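Local coordinates for Lin2118 protein (Listeria innocua, PDB 3OOU) that probably binds specific DNA sequences as a transcription factor, the piece described here being its C-terminal AraC-type helix-turn-helix domain, at residues E20-S23 with L24-G28; Q40-Q43 with K44-E48; D52-N55 with R56-N60; T83-A86 with Y87-R90. All coordinates share one frame; numbering follows the deposited sequence. Where two conformers were deposited one is given.

Contact 1: E20-S23 with L24-G28; sequences EGMS and LKTLG
Ser-23 and Thr-26 form a capping box at the start of helix 24-31, where the incoming chain 20-23 is locked to the first turn. Two bonds run in opposite directions between the pair. Ser-23 OG accepts from Thr-26 N at 3.1 Å, so the N-cap hydroxyl answers an amide that has no carbonyl one turn earlier in the helix. In return Ser-23 N donates to Thr-26 OG1 at 2.9 Å, a nearly straight bond (N-H...O 162°). Both residues carry their hydroxyl between the backbone N and the carbonyl carbon (chi1 65° in Ser-23, 68° in Thr-26), which turns each oxygen to the other's amide. Serine suits the cap because its short side chain can fold back on the first turn. Threonine adds a methyl, and this CG2 lies 3.6 Å from Ser-23 OG.

The helical pattern proper begins with Leu-27 N, which donates to Ser-23 O over 2.9 Å. Beside the polar box runs an apolar contact: Met-22, present as selenomethionine, lays its CG against Leu-27 CG at 4.0 Å, and its chain crosses that of Thr-26 at about a right angle. Leu-27 also rests on Phe-50 and Leu-38, while Met-22 reaches Ile-14 and Arg-58, so this flexible side chain bridges several helices. A hydrophobic staple (Met-22 with Leu-27) beside a capping box (Ser-23 with Thr-26) is a classic helix N-terminus, here that of helix 24-31 in a chain of the helix-turn-helix family.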
loop_
_atom_site.group_PDB
_atom_site.type_symbol
_atom_site.label_atom_id
_atom_site.label_comp_id
_atom_site.label_asym_id
_atom_site.label_seq_id
_atom_site.Cartn_x
_atom_site.Cartn_y
_atom_site.Cartn_z
ATOM N N GLU A 20 -8.729 0.710 0.484
ATOM C CA GLU A 20 -9.606 -0.319 1.035
ATOM C C GLU A 20 -8.838 -1.593 1.332
ATOM O O GLU A 20 -7.679 -1.743 0.935
ATOM C CB GLU A 20 -10.833 -0.578 0.152
ATOM C CG GLU A 20 -10.547 -0.869 -1.296
ATOM C CD GLU A 20 -11.813 -0.923 -2.124
ATOM O OE1 GLU A 20 -12.120 0.070 -2.818
ATOM O OE2 GLU A 20 -12.510 -1.955 -2.064
ATOM N N GLY A 21 -9.470 -2.490 2.088
ATOM C CA GLY A 21 -8.863 -3.766 2.424
ATOM C C GLY A 21 -8.591 -4.505 1.128
ATOM O O GLY A 21 -9.487 -4.681 0.295
HETATM N N MSE A 22 -7.351 -4.928 0.952
HETATM C CA MSE A 22 -6.940 -5.558 -0.287
HETATM C C MSE A 22 -5.860 -6.577 -0.015
HETATM O O MSE A 22 -4.926 -6.324 0.753
HETATM C CB MSE A 22 -6.403 -4.499 -1.260
HETATM C CG MSE A 22 -6.192 -5.018 -2.669
HETATM SE SE MSE A 22 -5.470 -3.628 -3.789
HETATM C CE MSE A 22 -6.698 -2.238 -3.395
ATOM N N SER A 23 -5.986 -7.728 -0.661
ATOM C CA SER A 23 -4.966 -8.760 -0.591
ATOM C C SER A 23 -5.021 -9.567 -1.874
ATOM O O SER A 23 -5.941 -9.388 -2.695
ATOM C CB SER A 23 -5.231 -9.686 0.603
ATOM O OG SER A 23 -6.446 -10.401 0.418
ATOM N N LEU A 24 -4.069 -10.478 -2.047
ATOM C CA LEU A 24 -4.153 -11.422 -3.159
ATOM C C LEU A 24 -5.469 -12.196 -3.143
ATOM O O LEU A 24 -6.036 -12.466 -4.199
ATOM C CB LEU A 24 -2.960 -12.375 -3.177
ATOM C CG LEU A 24 -1.626 -11.726 -3.554
ATOM C CD1 LEU A 24 -0.508 -12.728 -3.356
ATOM C CD2 LEU A 24 -1.664 -11.232 -4.994
ATOM N N LYS A 25 -5.961 -12.536 -1.951
ATOM C CA LYS A 25 -7.214 -13.280 -1.836
ATOM C C LYS A 25 -8.416 -12.438 -2.279
ATOM O O LYS A 25 -9.266 -12.926 -3.022
ATOM C CB LYS A 25 -7.416 -13.818 -0.414
ATOM C CG LYS A 25 -6.479 -14.953 -0.054
ATOM C CD LYS A 25 -6.844 -15.532 1.310
ATOM C CE LYS A 25 -5.809 -16.542 1.773
ATOM N NZ LYS A 25 -4.522 -15.870 2.123
ATOM N N THR A 26 -8.486 -11.177 -1.853
ATOM C CA THR A 26 -9.627 -10.342 -2.255
ATOM C C THR A 26 -9.560 -10.045 -3.756
ATOM O O THR A 26 -10.584 -10.061 -4.433
ATOM C CB THR A 26 -9.767 -9.019 -1.443
ATOM O OG1 THR A 26 -8.679 -8.133 -1.738
ATOM C CG2 THR A 26 -9.817 -9.296 0.063
ATOM N N LEU A 27 -8.353 -9.816 -4.269
ATOM C CA LEU A 27 -8.165 -9.580 -5.705
ATOM C C LEU A 27 -8.527 -10.813 -6.510
ATOM O O LEU A 27 -9.184 -10.707 -7.539
ATOM C CB LEU A 27 -6.732 -9.163 -6.012
ATOM C CG LEU A 27 -6.372 -7.745 -5.591
ATOM C CD1 LEU A 27 -4.870 -7.622 -5.557
ATOM C CD2 LEU A 27 -6.969 -6.709 -6.538
ATOM N N GLY A 28 -8.120 -11.981 -6.026
ATOM C CA GLY A 28 -8.441 -13.239 -6.696
ATOM C C GLY A 28 -9.941 -13.439 -6.785
ATOM O O GLY A 28 -10.463 -13.886 -7.812
#

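Contact 2: Q40-Q43 with K44-E48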
loop_
_atom_site.group_PDB
_atom_site.type_symbol
_atom_site.label_atom_id
_atom_site.label_comp_id
_atom_site.label_asym_id
_atom_site.label_seq_id
_atom_site.Cartn_x
_atom_site.Cartn_y
_atom_site.Cartn_z
ATOM N N GLN A 40 2.184 -15.038 -8.014
ATOM C CA GLN A 40 3.351 -15.482 -8.786
ATOM C C GLN A 40 3.581 -14.624 -10.013
ATOM O O GLN A 40 4.712 -14.243 -10.309
ATOM C CB GLN A 40 3.198 -16.940 -9.207
ATOM C CG GLN A 40 3.217 -17.894 -8.043
ATOM C CD GLN A 40 2.781 -19.281 -8.432
ATOM O OE1 GLN A 40 1.860 -19.451 -9.228
ATOM N NE2 GLN A 40 3.437 -20.287 -7.867
ATOM N N LEU A 41 2.499 -14.331 -10.727
ATOM C CA LEU A 41 2.551 -13.475 -11.901
ATOM C C LEU A 41 3.028 -12.076 -11.499
ATOM O O LEU A 41 3.851 -11.466 -12.195
ATOM C CB LEU A 41 1.175 -13.419 -12.574
ATOM C CG LEU A 41 1.028 -12.505 -13.790
ATOM C CD1 LEU A 41 1.880 -12.991 -14.963
ATOM C CD2 LEU A 41 -0.437 -12.400 -14.182
ATOM N N PHE A 42 2.537 -11.592 -10.356
ATOM C CA PHE A 42 2.958 -10.296 -9.844
ATOM C C PHE A 42 4.454 -10.278 -9.527
ATOM O O PHE A 42 5.167 -9.366 -9.969
ATOM C CB PHE A 42 2.115 -9.864 -8.635
ATOM C CG PHE A 42 2.201 -8.394 -8.346
ATOM C CD1 PHE A 42 1.203 -7.528 -8.787
ATOM C CD2 PHE A 42 3.291 -7.870 -7.663
ATOM C CE1 PHE A 42 1.283 -6.165 -8.541
ATOM C CE2 PHE A 42 3.381 -6.505 -7.410
ATOM C CZ PHE A 42 2.374 -5.652 -7.845
ATOM N N GLN A 43 4.921 -11.293 -8.792
ATOM C CA GLN A 43 6.340 -11.425 -8.464
ATOM C C GLN A 43 7.203 -11.481 -9.716
ATOM O O GLN A 43 8.262 -10.845 -9.778
ATOM C CB GLN A 43 6.594 -12.665 -7.607
ATOM C CG GLN A 43 6.389 -12.456 -6.127
ATOM C CD GLN A 43 7.466 -13.142 -5.308
ATOM O OE1 GLN A 43 8.585 -12.636 -5.185
ATOM N NE2 GLN A 43 7.136 -14.296 -4.742
ATOM N N LYS A 44 6.744 -12.231 -10.716
ATOM C CA LYS A 44 7.466 -12.361 -11.982
ATOM C C LYS A 44 7.596 -11.028 -12.715
ATOM O O LYS A 44 8.697 -10.652 -13.132
ATOM C CB LYS A 44 6.789 -13.394 -12.891
ATOM C CG LYS A 44 7.452 -13.530 -14.270
ATOM C CD LYS A 44 6.738 -14.543 -15.152
ATOM C CE LYS A 44 6.835 -15.962 -14.602
ATOM N NZ LYS A 44 8.250 -16.402 -14.488
ATOM N N GLU A 45 6.482 -10.318 -12.867
ATOM C CA GLU A 45 6.439 -9.124 -13.717
ATOM C C GLU A 45 6.933 -7.862 -13.020
ATOM O O GLU A 45 7.494 -6.970 -13.669
ATOM C CB GLU A 45 5.029 -8.914 -14.281
ATOM C CG GLU A 45 4.568 -10.035 -15.218
ATOM C CD GLU A 45 5.509 -10.244 -16.403
ATOM O OE1 GLU A 45 6.004 -9.241 -16.965
ATOM O OE2 GLU A 45 5.753 -11.412 -16.773
HETATM N N MSE A 46 6.737 -7.796 -11.704
HETATM C CA MSE A 46 7.100 -6.606 -10.929
HETATM C C MSE A 46 8.410 -6.739 -10.155
HETATM O O MSE A 46 8.962 -5.734 -9.692
HETATM C CB MSE A 46 5.963 -6.211 -9.982
HETATM C CG MSE A 46 4.620 -6.004 -10.683
HETATM SE SE MSE A 46 4.678 -4.677 -12.096
HETATM C CE MSE A 46 5.277 -3.162 -11.065
ATOM N N GLY A 47 8.893 -7.971 -10.007
ATOM C CA GLY A 47 10.162 -8.242 -9.320
ATOM C C GLY A 47 10.117 -8.178 -7.804
ATOM O O GLY A 47 11.163 -8.154 -7.144
ATOM N N GLU A 48 8.910 -8.152 -7.248
ATOM C CA GLU A 48 8.714 -8.098 -5.798
ATOM C C GLU A 48 7.343 -8.659 -5.450
ATOM O O GLU A 48 6.491 -8.807 -6.327
ATOM C CB GLU A 48 8.828 -6.656 -5.290
ATOM C CG GLU A 48 7.750 -5.730 -5.836
ATOM C CD GLU A 48 7.876 -4.303 -5.356
ATOM O OE1 GLU A 48 8.379 -4.071 -4.230
ATOM O OE2 GLU A 48 7.450 -3.404 -6.110
#
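Phe-42 and Met-46, one turn apart near the end of helix 35-46, make the main side-chain contact. Met-46 CG sits over one face of the ring, 3.6 Å from its centroid, as a CH-pi contact. Its selenium (the residue is selenomethionine) stands farther above the same ring, 5.2 Å from the centroid, a distant Met-aromatic contact. Phe-42 holds its CG anti to the backbone N (chi1 -162°), which swings the ring toward the following turn and under the methionine. A flexible thioether-type chain suits this place because it can bend over a flat ring.

A looser apolar touch brings Leu-41 CD1 to 4.0 Å from Glu-45 CG, the aliphatic part of an otherwise exposed acid.

The backbone bonds follow the helix until it ends. Met-46 N donates to Phe-42 O at 2.8 Å, whereas Gly-47 N reaches Gln-43 O at 3.0 Å through a more bent bond (131°). Gly-47 then takes positive phi (77°), a conformation that costs a residue without CB little. The turn carries Glu-48 O back to Gln-43 CA, a CA-H...O contact of 3.4 Å, and into the plane of the Phe-42 ring at its edge.

Among its neighbours, Phe-42 packs on Ile-7 and Leu-11 of helix 6-17 and meets Tyr-53 of helix 50-68 edge-to-face, while Glu-48 forms a salt bridge with Arg-56 of that same helix.

Contact 3: D52-N55 with R56-N60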
loop_
_atom_site.group_PDB
_atom_site.type_symbol
_atom_site.label_atom_id
_atom_site.label_comp_id
_atom_site.label_asym_id
_atom_site.label_seq_id
_atom_site.Cartn_x
_atom_site.Cartn_y
_atom_site.Cartn_z
ATOM N N ASP A 52 4.610 -5.975 -0.938
ATOM C CA ASP A 52 5.672 -4.958 -0.894
ATOM C C ASP A 52 5.379 -3.788 -1.842
ATOM O O ASP A 52 5.576 -2.622 -1.479
ATOM C CB ASP A 52 7.048 -5.586 -1.148
ATOM C CG ASP A 52 7.460 -6.542 -0.034
ATOM O OD1 ASP A 52 7.332 -6.166 1.151
ATOM O OD2 ASP A 52 7.904 -7.670 -0.342
ATOM N N TYR A 53 4.865 -4.094 -3.034
ATOM C CA TYR A 53 4.427 -3.053 -3.961
ATOM C C TYR A 53 3.297 -2.228 -3.343
ATOM O O TYR A 53 3.307 -0.995 -3.407
ATOM C CB TYR A 53 3.950 -3.663 -5.281
ATOM C CG TYR A 53 3.427 -2.641 -6.271
ATOM C CD1 TYR A 53 4.260 -2.114 -7.260
ATOM C CD2 TYR A 53 2.102 -2.200 -6.220
ATOM C CE1 TYR A 53 3.788 -1.174 -8.168
ATOM C CE2 TYR A 53 1.625 -1.261 -7.125
ATOM C CZ TYR A 53 2.476 -0.751 -8.093
ATOM O OH TYR A 53 2.023 0.178 -8.998
ATOM N N LEU A 54 2.318 -2.912 -2.755
ATOM C CA LEU A 54 1.180 -2.231 -2.164
ATOM C C LEU A 54 1.585 -1.345 -0.982
ATOM O O LEU A 54 1.111 -0.207 -0.872
ATOM C CB LEU A 54 0.087 -3.231 -1.770
ATOM C CG LEU A 54 -1.196 -2.630 -1.192
ATOM C CD1 LEU A 54 -1.876 -1.653 -2.162
ATOM C CD2 LEU A 54 -2.149 -3.747 -0.798
ATOM N N ASN A 55 2.472 -1.850 -0.125
ATOM C CA ASN A 55 2.984 -1.048 0.989
ATOM C C ASN A 55 3.710 0.216 0.520
ATOM O O ASN A 55 3.472 1.291 1.067
ATOM C CB ASN A 55 3.872 -1.889 1.920
ATOM C CG ASN A 55 3.064 -2.725 2.907
ATOM O OD1 ASN A 55 3.228 -3.950 2.992
ATOM N ND2 ASN A 55 2.196 -2.069 3.658
ATOM N N ARG A 56 4.583 0.105 -0.484
ATOM C CA ARG A 56 5.263 1.296 -0.988
ATOM C C ARG A 56 4.244 2.309 -1.519
ATOM O O ARG A 56 4.363 3.512 -1.253
ATOM C CB ARG A 56 6.314 0.950 -2.049
ATOM C CG ARG A 56 7.289 2.102 -2.319
ATOM C CD ARG A 56 8.287 1.766 -3.417
ATOM N NE ARG A 56 7.641 1.038 -4.498
ATOM C CZ ARG A 56 7.780 -0.263 -4.707
ATOM N NH1 ARG A 56 8.573 -0.985 -3.925
ATOM N NH2 ARG A 56 7.133 -0.842 -5.705
ATOM N N TYR A 57 3.240 1.819 -2.247
ATOM C CA TYR A 57 2.209 2.672 -2.829
ATOM C C TYR A 57 1.446 3.425 -1.726
ATOM O O TYR A 57 1.261 4.642 -1.792
ATOM C CB TYR A 57 1.250 1.837 -3.699
ATOM C CG TYR A 57 0.355 2.674 -4.584
ATOM C CD1 TYR A 57 0.729 2.984 -5.890
ATOM C CD2 TYR A 57 -0.861 3.171 -4.109
ATOM C CE1 TYR A 57 -0.087 3.765 -6.702
ATOM C CE2 TYR A 57 -1.683 3.955 -4.914
ATOM C CZ TYR A 57 -1.293 4.243 -6.211
ATOM O OH TYR A 57 -2.098 5.029 -7.016
ATOM N N ARG A 58 1.042 2.691 -0.694
ATOM C CA ARG A 58 0.302 3.260 0.422
ATOM C C ARG A 58 1.136 4.229 1.244
ATOM O O ARG A 58 0.647 5.287 1.651
ATOM C CB ARG A 58 -0.221 2.136 1.308
ATOM C CG ARG A 58 -1.364 1.370 0.663
ATOM C CD ARG A 58 -1.759 0.166 1.491
ATOM N NE ARG A 58 -3.099 -0.285 1.119
ATOM C CZ ARG A 58 -3.668 -1.403 1.555
ATOM N NH1 ARG A 58 -3.003 -2.222 2.368
ATOM N NH2 ARG A 58 -4.909 -1.708 1.177
ATOM N N VAL A 59 2.399 3.875 1.481
ATOM C CA VAL A 59 3.291 4.744 2.248
ATOM C C VAL A 59 3.555 6.045 1.489
ATOM O O VAL A 59 3.627 7.112 2.098
ATOM C CB VAL A 59 4.600 4.017 2.653
ATOM C CG1 VAL A 59 5.637 5.001 3.183
ATOM C CG2 VAL A 59 4.303 2.954 3.704
ATOM N N ASN A 60 3.659 5.967 0.163
ATOM C CA ASN A 60 3.845 7.187 -0.626
ATOM C C ASN A 60 2.680 8.155 -0.485
ATOM O O ASN A 60 2.885 9.360 -0.434
ATOM C CB ASN A 60 4.152 6.877 -2.090
ATOM C CG ASN A 60 5.601 6.477 -2.299
ATOM O OD1 ASN A 60 6.461 6.753 -1.458
ATOM N ND2 ASN A 60 5.875 5.815 -3.411
HETATM O O HOH W 1 4.692 0.580 -5.364
#
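Leu-54 and Arg-58 pack apolar carbon against a charged plane, one turn apart on helix 50-68. Leu-54 CD2 lies over the centre of the guanidinium, 3.6 Å above its plane, and Leu-54 CG and CD1 continue the contact along Arg-58 NE. Arg-58 runs extended from CG to NE (chi3 161°), which lets its whole length follow the leucine. At its polar end NE donates to Phe-18 O; a long arginine thus suits a buried site, offering a greasy stem and a group that can serve a backbone carbonyl.

A second arginine, Arg-56, meets the Tyr-53 ring. In the conformer described, one of two modelled for Arg-56, NH2 approaches Tyr-53 CD1 at 3.5 Å, with ring and guanidinium planes almost perpendicular (88°). The main polar partner of this NH2 is Glu-48 OE2, in a salt bridge. A water rests over the centre of the tyrosine ring, 3.3 Å above its plane. It donates to Tyr-53 O at 2.9 Å and accepts only a weak, secondary bond from Arg-56 NH2.

Backbone bonds bind each residue of 52-55 to its partner four along, from Arg-56 N on Asp-52 O to Val-59 N on Asn-55 O (2.8 Å). The branched Val-59 fits closely, its CG2 3.2 Å from Asn-55 O.

Around this turn the neighbours divide by helix. Tyr-53 and Leu-54 touch Ile-14 and Tyr-57 touches Thr-15, all on helix 6-17, whereas Asn-55 meets Gln-91 and His-95 on helix 85-96, where Asp-52 also has a salt bridge to Lys-94.

Contact 4: T83-A86 with Y87-R90; sequences TDMA and YFYR
Arg-90 folds its guanidinium back over Ala-86, whose carbonyl O lies 3.7 Å above one face of the group. The CA of Tyr-87 covers the same face, toward its rim. In the guanidinium plane, at the edge, a water accepts from Arg-90 NH2 at 2.9 Å; that NH2 also lies in the plane of the Tyr-87 ring, at the ring's edge. The bend at chi3 (-63°) brings the group round into this position, and the small Ala-86 leaves room beside its CB, which is 3.9 Å from Arg-90 NH1. On the Phe-88 ring, Met-85 CE (selenomethionine) comes in obliquely, 3.7 Å from CD2. The two side chains run side by side in the same direction, and Met-85 SE, 5.5 Å from the Phe-88 ring centroid, makes an oblique, distant Met-aromatic contact.

Asp-84 is the N-cap of helix 85-96. Its OD1 accepts from Tyr-87 N at 3.0 Å, the amide coming from well above the carboxylate plane. With CG anti to the backbone N (chi1 176°), the carboxylate also leans against Tyr-87 CB. The other oxygen, OD2, takes a bond of 2.7 Å from the same water, which thereby bridges the acid to Arg-90. An aspartate suits this end, where its negative charge probably interacts favourably with the helix dipole. Phe-88 N donates to Asp-84 O, and the usual backbone bonds follow.

On the inner side of this turn, Phe-88 and Met-85 pack on Ala-77 of helix 73-79, Phe-88 meets the Tyr-82 ring, and Phe-88 and Tyr-89 both reach Pro-100 of helix 100-107.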
loop_
_atom_site.group_PDB
_atom_site.type_symbol
_atom_site.label_atom_id
_atom_site.label_comp_id
_atom_site.label_asym_id
_atom_site.label_seq_id
_atom_site.Cartn_x
_atom_site.Cartn_y
_atom_site.Cartn_z
ATOM N N THR A 83 -5.102 -0.639 8.863
ATOM C CA THR A 83 -5.911 -0.788 10.070
ATOM C C THR A 83 -5.071 -1.287 11.246
ATOM O O THR A 83 -5.493 -1.194 12.402
ATOM C CB THR A 83 -7.096 -1.744 9.843
ATOM O OG1 THR A 83 -6.607 -3.030 9.454
ATOM C CG2 THR A 83 -8.026 -1.202 8.760
ATOM N N ASP A 84 -3.898 -1.838 10.938
ATOM C CA ASP A 84 -2.967 -2.357 11.943
ATOM C C ASP A 84 -1.856 -1.321 12.106
ATOM O O ASP A 84 -1.000 -1.167 11.230
ATOM C CB ASP A 84 -2.425 -3.718 11.470
ATOM C CG ASP A 84 -1.368 -4.321 12.405
ATOM O OD1 ASP A 84 -0.750 -3.603 13.221
ATOM O OD2 ASP A 84 -1.137 -5.546 12.283
HETATM N N MSE A 85 -1.886 -0.602 13.225
HETATM C CA MSE A 85 -0.989 0.529 13.434
HETATM C C MSE A 85 0.479 0.140 13.656
HETATM O O MSE A 85 1.380 0.868 13.237
HETATM C CB MSE A 85 -1.512 1.431 14.551
HETATM C CG MSE A 85 -2.789 2.174 14.165
HETATM SE SE MSE A 85 -2.602 3.162 12.493
HETATM C CE MSE A 85 -1.156 4.345 13.019
ATOM N N ALA A 86 0.714 -0.999 14.303
ATOM C CA ALA A 86 2.074 -1.514 14.452
ATOM C C ALA A 86 2.652 -1.836 13.075
ATOM O O ALA A 86 3.812 -1.522 12.787
ATOM C CB ALA A 86 2.094 -2.747 15.354
ATOM N N TYR A 87 1.825 -2.440 12.222
ATOM C CA TYR A 87 2.218 -2.773 10.855
ATOM C C TYR A 87 2.483 -1.512 10.032
ATOM O O TYR A 87 3.510 -1.422 9.361
ATOM C CB TYR A 87 1.146 -3.652 10.209
ATOM C CG TYR A 87 1.465 -4.175 8.829
ATOM C CD1 TYR A 87 2.554 -5.027 8.610
ATOM C CD2 TYR A 87 0.650 -3.851 7.742
ATOM C CE1 TYR A 87 2.828 -5.528 7.337
ATOM C CE2 TYR A 87 0.916 -4.345 6.468
ATOM C CZ TYR A 87 2.007 -5.178 6.275
ATOM O OH TYR A 87 2.263 -5.677 5.018
ATOM N N PHE A 88 1.579 -0.532 10.104
ATOM C CA PHE A 88 1.808 0.757 9.445
ATOM C C PHE A 88 3.149 1.359 9.863
ATOM O O PHE A 88 3.936 1.801 9.022
ATOM C CB PHE A 88 0.680 1.751 9.742
ATOM C CG PHE A 88 0.973 3.153 9.274
ATOM C CD1 PHE A 88 1.057 3.441 7.913
ATOM C CD2 PHE A 88 1.175 4.185 10.191
ATOM C CE1 PHE A 88 1.329 4.734 7.468
ATOM C CE2 PHE A 88 1.448 5.492 9.756
ATOM C CZ PHE A 88 1.525 5.762 8.391
ATOM N N TYR A 89 3.397 1.366 11.169
ATOM C CA TYR A 89 4.629 1.906 11.725
ATOM C C TYR A 89 5.866 1.245 11.101
ATOM O O TYR A 89 6.788 1.939 10.662
ATOM C CB TYR A 89 4.617 1.739 13.243
ATOM C CG TYR A 89 5.667 2.533 13.972
ATOM C CD1 TYR A 89 5.524 3.910 14.165
ATOM C CD2 TYR A 89 6.792 1.904 14.496
ATOM C CE1 TYR A 89 6.490 4.643 14.842
ATOM C CE2 TYR A 89 7.763 2.626 15.177
ATOM C CZ TYR A 89 7.608 3.991 15.344
ATOM O OH TYR A 89 8.571 4.692 16.028
ATOM N N ARG A 90 5.860 -0.084 11.039
ATOM C CA ARG A 90 6.964 -0.844 10.433
ATOM C C ARG A 90 7.123 -0.515 8.953
ATOM O O ARG A 90 8.232 -0.265 8.467
ATOM C CB ARG A 90 6.742 -2.351 10.586
ATOM C CG ARG A 90 7.026 -2.910 11.963
ATOM C CD ARG A 90 7.070 -4.438 11.958
ATOM N NE ARG A 90 5.790 -5.053 11.594
ATOM C CZ ARG A 90 4.782 -5.272 12.438
ATOM N NH1 ARG A 90 4.876 -4.922 13.717
ATOM N NH2 ARG A 90 3.670 -5.843 11.999
HETATM O O HOH W 2 1.210 -6.372 13.391
#

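Overall arrangement
The four contacts fall in series along a helical chain without strands, contact 3, on the long helix 50-68, lying nearest the chain's centre. Contacts 1 and 2 lie on the successive helices 24-31 and 35-46, and contact 4 at the start of helix 85-96; contacts 2 and 4 are 24 Å apart between centres. Contact 3 touches all three: Glu-20 O is 2.8 Å from Arg-58 NH2, Glu-48 OE2 is 2.6 Å from Arg-56 NH2, and the Asn-55 amide lies near Tyr-87 OH. This is consistent with AraC-type domains, in which a long helix joins two helix-turn-helix motifs; DNA binding here is inferred from the family.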